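Side-chain contact in lectin (Pleurotus ostreatus, PDB 6T0Q), which probably binds galactose and N-acetylgalactosamine on glycans, as a calcium-containing mushroom lectin: residues 83-88 / 104-109. Numbering follows the deposited sequence.
Sequences YVNGVR and ALQPTW. With NAG (2-acetamido-2-deoxy-beta-D-glucopyranose), chain E.
Asn85 and Gln106 meet flat on flat. Their side-chain amides come from opposite directions and stack with planes 10° apart, Asn85 CG lying 3.5 Å from Gln106 CD. This is the tightly packed part of the contact. Asn85 CG stands beside its own backbone N (chi1 -65°), which sets the amide flat against that of Gln106. The Asn85 amide is fixed in rotation at both ends. Its OD1 accepts from Leu111 N, and its ND2 is bonded to Asn110 OD1. The looser side is the one bridged by solvent. There ND2 gives a hydrogen bond of 2.9 Å to water 1, whose oxygen lies 2.7 Å from Ala104 O and donates to it. The water thus links the turn and the loop.

The same OD1 also approaches the Trp109 ring obliquely, 3.8 Å from CZ3. The indole has the end of Gln106 over one face and the sugar NAG over the other, both off-centre. The NAG amide N2 is 3.5 Å from Trp109 CE3. Asn58, which probably carries this sugar as an N-linked glycan, Thr60 and Pro163 also touch Trp109.

The apolar touch is small and buried. Val84 and Leu105 cross at about a right angle and meet by single methyls, Val84 CG1 to Leu105 CD2 at 4.0 Å. Phe112 touches both side chains from the neighbouring strand.

Val84 to Val87 form a type I' turn, the tight connection of a beta hairpin. It joins strands 79-84 and 87-94 at the edge of a five-stranded antiparallel sheet. The 104-109 segment leaves the edge strand 98-104 of a four-stranded sheet and enters strand 109-118, next to 79-84. The contact therefore packs a hairpin turn against the loop that links the two sheets.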
ATOM      1  N   TYR A  83       7.458  20.249 -20.619  1.00 21.90           N
ATOM      2  CA  TYR A  83       6.130  19.964 -20.083  1.00 23.74           C
ATOM      3  C   TYR A  83       5.513  18.763 -20.789  1.00 26.27           C
ATOM      4  O   TYR A  83       5.677  18.592 -22.002  1.00 21.90           O
ATOM      5  CB  TYR A  83       5.185  21.147 -20.259  1.00 22.30           C
ATOM      6  CG  TYR A  83       5.620  22.436 -19.604  1.00 25.24           C
ATOM      7  CD1 TYR A  83       6.418  23.347 -20.286  1.00 25.95           C
ATOM      8  CD2 TYR A  83       5.195  22.761 -18.324  1.00 25.65           C
ATOM      9  CE1 TYR A  83       6.800  24.537 -19.705  1.00 27.03           C
ATOM     10  CE2 TYR A  83       5.570  23.959 -17.731  1.00 31.42           C
ATOM     11  CZ  TYR A  83       6.368  24.839 -18.432  1.00 31.34           C
ATOM     12  OH  TYR A  83       6.753  26.022 -17.860  1.00 37.62           O
ATOM     13  N   VAL A  84       4.761  17.955 -20.042  1.00 21.27           N
ATOM     14  CA  VAL A  84       4.018  16.847 -20.631  1.00 19.81           C
ATOM     15  C   VAL A  84       2.581  16.913 -20.131  1.00 25.29           C
ATOM     16  O   VAL A  84       2.334  16.823 -18.921  1.00 24.55           O
ATOM     17  CB  VAL A  84       4.652  15.485 -20.310  1.00 19.92           C
ATOM     18  CG1 VAL A  84       3.812  14.364 -20.925  1.00 25.09           C
ATOM     19  CG2 VAL A  84       6.097  15.435 -20.867  1.00 21.78           C
ATOM     20  N   ASN A  85       1.639  17.084 -21.061  1.00 24.52           N
ATOM     21  CA  ASN A  85       0.217  17.200 -20.738  1.00 28.57           C
ATOM     22  C   ASN A  85      -0.015  18.266 -19.673  1.00 32.43           C
ATOM     23  O   ASN A  85      -0.803  18.086 -18.745  1.00 28.99           O
ATOM     24  CB  ASN A  85      -0.353  15.848 -20.308  1.00 26.12           C
ATOM     25  CG  ASN A  85      -0.330  14.845 -21.432  1.00 24.36           C
ATOM     26  OD1 ASN A  85      -0.665  15.185 -22.571  1.00 22.98           O
ATOM     27  ND2 ASN A  85       0.097  13.614 -21.141  1.00 20.80           N
ATOM     28  N   GLY A  86       0.706  19.382 -19.798  1.00 27.65           N
ATOM     29  CA  GLY A  86       0.542  20.521 -18.925  1.00 29.83           C
ATOM     30  C   GLY A  86       1.333  20.474 -17.638  1.00 29.43           C
ATOM     31  O   GLY A  86       1.282  21.437 -16.867  1.00 32.52           O
ATOM     32  N   VAL A  87       2.063  19.394 -17.377  1.00 25.92           N
ATOM     33  CA  VAL A  87       2.818  19.229 -16.139  1.00 26.32           C
ATOM     34  C   VAL A  87       4.289  19.480 -16.427  1.00 24.86           C
ATOM     35  O   VAL A  87       4.857  18.873 -17.346  1.00 23.92           O
ATOM     36  CB  VAL A  87       2.609  17.823 -15.550  1.00 24.63           C
ATOM     37  CG1 VAL A  87       3.439  17.640 -14.276  1.00 26.34           C
ATOM     38  CG2 VAL A  87       1.120  17.569 -15.281  1.00 28.83           C
ATOM     39  N   ARG A  88       4.917  20.363 -15.648  1.00 23.99           N
ATOM     40  CA  ARG A  88       6.353  20.587 -15.801  1.00 25.90           C
ATOM     41  C   ARG A  88       7.121  19.362 -15.316  1.00 29.31           C
ATOM     42  O   ARG A  88       6.976  18.953 -14.161  1.00 28.92           O
ATOM     43  CB  ARG A  88       6.808  21.824 -15.031  1.00 26.35           C
ATOM     44  CG  ARG A  88       8.308  22.100 -15.201  1.00 26.50           C
ATOM     45  CD  ARG A  88       8.775  23.246 -14.306  1.00 37.14           C
ATOM     46  NE  ARG A  88       8.570  22.921 -12.899  1.00 49.61           N
ATOM     47  CZ  ARG A  88       8.479  23.823 -11.925  1.00 62.90           C
ATOM     48  NH1 ARG A  88       8.584  25.117 -12.202  1.00 65.73           N
ATOM     49  NH2 ARG A  88       8.280  23.429 -10.672  1.00 66.13           N
ATOM     50  N   ALA A 104       5.147   9.324 -17.131  1.00 23.62           N
ATOM     51  CA  ALA A 104       3.969   8.550 -17.511  1.00 25.39           C
ATOM     52  C   ALA A 104       3.164   9.285 -18.581  1.00 25.60           C
ATOM     53  O   ALA A 104       3.182  10.515 -18.667  1.00 25.29           O
ATOM     54  CB  ALA A 104       3.075   8.290 -16.294  1.00 22.79           C
ATOM     55  N   LEU A 105       2.429   8.524 -19.390  1.00 22.32           N
ATOM     56  CA  LEU A 105       1.738   9.087 -20.544  1.00 25.15           C
ATOM     57  C   LEU A 105       0.253   8.755 -20.499  1.00 30.58           C
ATOM     58  O   LEU A 105      -0.170   7.790 -19.857  1.00 25.05           O
ATOM     59  CB  LEU A 105       2.332   8.562 -21.859  1.00 21.82           C
ATOM     60  CG  LEU A 105       3.783   8.973 -22.117  1.00 24.60           C
ATOM     61  CD1 LEU A 105       4.239   8.390 -23.455  1.00 23.23           C
ATOM     62  CD2 LEU A 105       3.906  10.498 -22.108  1.00 23.99           C
ATOM     63  N   GLN A 106      -0.527   9.569 -21.208  1.00 29.24           N
ATOM     64  CA  GLN A 106      -1.907   9.227 -21.505  1.00 31.21           C
ATOM     65  C   GLN A 106      -1.952   8.145 -22.583  1.00 30.41           C
ATOM     66  O   GLN A 106      -1.038   8.040 -23.406  1.00 26.80           O
ATOM     67  CB  GLN A 106      -2.677  10.464 -21.969  1.00 28.86           C
ATOM     68  CG  GLN A 106      -2.856  11.510 -20.871  1.00 29.48           C
ATOM     69  CD  GLN A 106      -3.241  12.871 -21.414  1.00 32.99           C
ATOM     70  OE1 GLN A 106      -3.336  13.072 -22.631  1.00 37.01           O
ATOM     71  NE2 GLN A 106      -3.458  13.814 -20.517  1.00 27.08           N
ATOM     72  N   PRO A 107      -3.007   7.328 -22.606  1.00 31.66           N
ATOM     73  CA  PRO A 107      -3.010   6.166 -23.513  1.00 34.07           C
ATOM     74  C   PRO A 107      -3.076   6.496 -25.003  1.00 31.40           C
ATOM     75  O   PRO A 107      -2.465   5.767 -25.795  1.00 30.28           O
ATOM     76  CB  PRO A 107      -4.247   5.375 -23.061  1.00 40.47           C
ATOM     77  CG  PRO A 107      -5.076   6.358 -22.285  1.00 41.74           C
ATOM     78  CD  PRO A 107      -4.094   7.257 -21.616  1.00 36.23           C
ATOM     79  N   THR A 108      -3.790   7.539 -25.438  1.00 28.28           N
ATOM     80  CA  THR A 108      -4.008   7.695 -26.877  1.00 31.21           C
ATOM     81  C   THR A 108      -3.382   8.939 -27.507  1.00 37.76           C
ATOM     82  O   THR A 108      -3.122   8.933 -28.720  1.00 39.17           O
ATOM     83  CB  THR A 108      -5.514   7.690 -27.197  1.00 38.63           C
ATOM     84  OG1 THR A 108      -6.140   8.823 -26.586  1.00 37.61           O
ATOM     85  CG2 THR A 108      -6.161   6.414 -26.672  1.00 42.15           C
ATOM     86  N   TRP A 109      -3.170  10.010 -26.749  1.00 28.49           N
ATOM     87  CA  TRP A 109      -2.487  11.187 -27.273  1.00 31.21           C
ATOM     88  C   TRP A 109      -1.775  11.876 -26.122  1.00 30.41           C
ATOM     89  O   TRP A 109      -2.194  11.764 -24.966  1.00 27.00           O
ATOM     90  CB  TRP A 109      -3.448  12.172 -27.970  1.00 28.64           C
ATOM     91  CG  TRP A 109      -4.525  12.755 -27.067  1.00 27.90           C
ATOM     92  CD1 TRP A 109      -5.812  12.307 -26.940  1.00 32.83           C
ATOM     93  CD2 TRP A 109      -4.415  13.897 -26.199  1.00 26.59           C
ATOM     94  NE1 TRP A 109      -6.497  13.083 -26.037  1.00 34.16           N
ATOM     95  CE2 TRP A 109      -5.667  14.066 -25.569  1.00 33.95           C
ATOM     96  CE3 TRP A 109      -3.375  14.783 -25.884  1.00 29.81           C
ATOM     97  CZ2 TRP A 109      -5.913  15.085 -24.640  1.00 35.41           C
ATOM     98  CZ3 TRP A 109      -3.619  15.797 -24.953  1.00 26.73           C
ATOM     99  CH2 TRP A 109      -4.882  15.940 -24.347  1.00 30.94           C
TER
HETATM  100  C1  NAG E 402      -4.552  15.491 -29.814  1.00 35.61           C
HETATM  101  C2  NAG E 402      -5.609  16.378 -29.154  1.00 36.89           C
HETATM  102  C3  NAG E 402      -6.830  15.549 -28.739  1.00 37.26           C
HETATM  103  C4  NAG E 402      -7.376  14.742 -29.912  1.00 44.68           C
HETATM  104  C5  NAG E 402      -6.242  13.924 -30.535  1.00 43.33           C
HETATM  105  C6  NAG E 402      -6.657  13.173 -31.777  1.00 42.78           C
HETATM  106  C7  NAG E 402      -4.708  18.370 -28.048  1.00 41.52           C
HETATM  107  C8  NAG E 402      -4.135  18.940 -26.781  1.00 34.81           C
HETATM  108  N2  NAG E 402      -5.052  17.080 -28.008  1.00 33.32           N
HETATM  109  O3  NAG E 402      -7.820  16.438 -28.238  1.00 36.56           O
HETATM  110  O5  NAG E 402      -5.143  14.777 -30.913  1.00 36.60           O
HETATM  111  O6  NAG E 402      -6.712  14.039 -32.902  1.00 46.01           O
HETATM  112  O7  NAG E 402      -4.839  19.044 -29.063  1.00 49.19           O
HETATM  113  O   HOH W   1       1.180  12.375 -18.703  1.00 27.35           O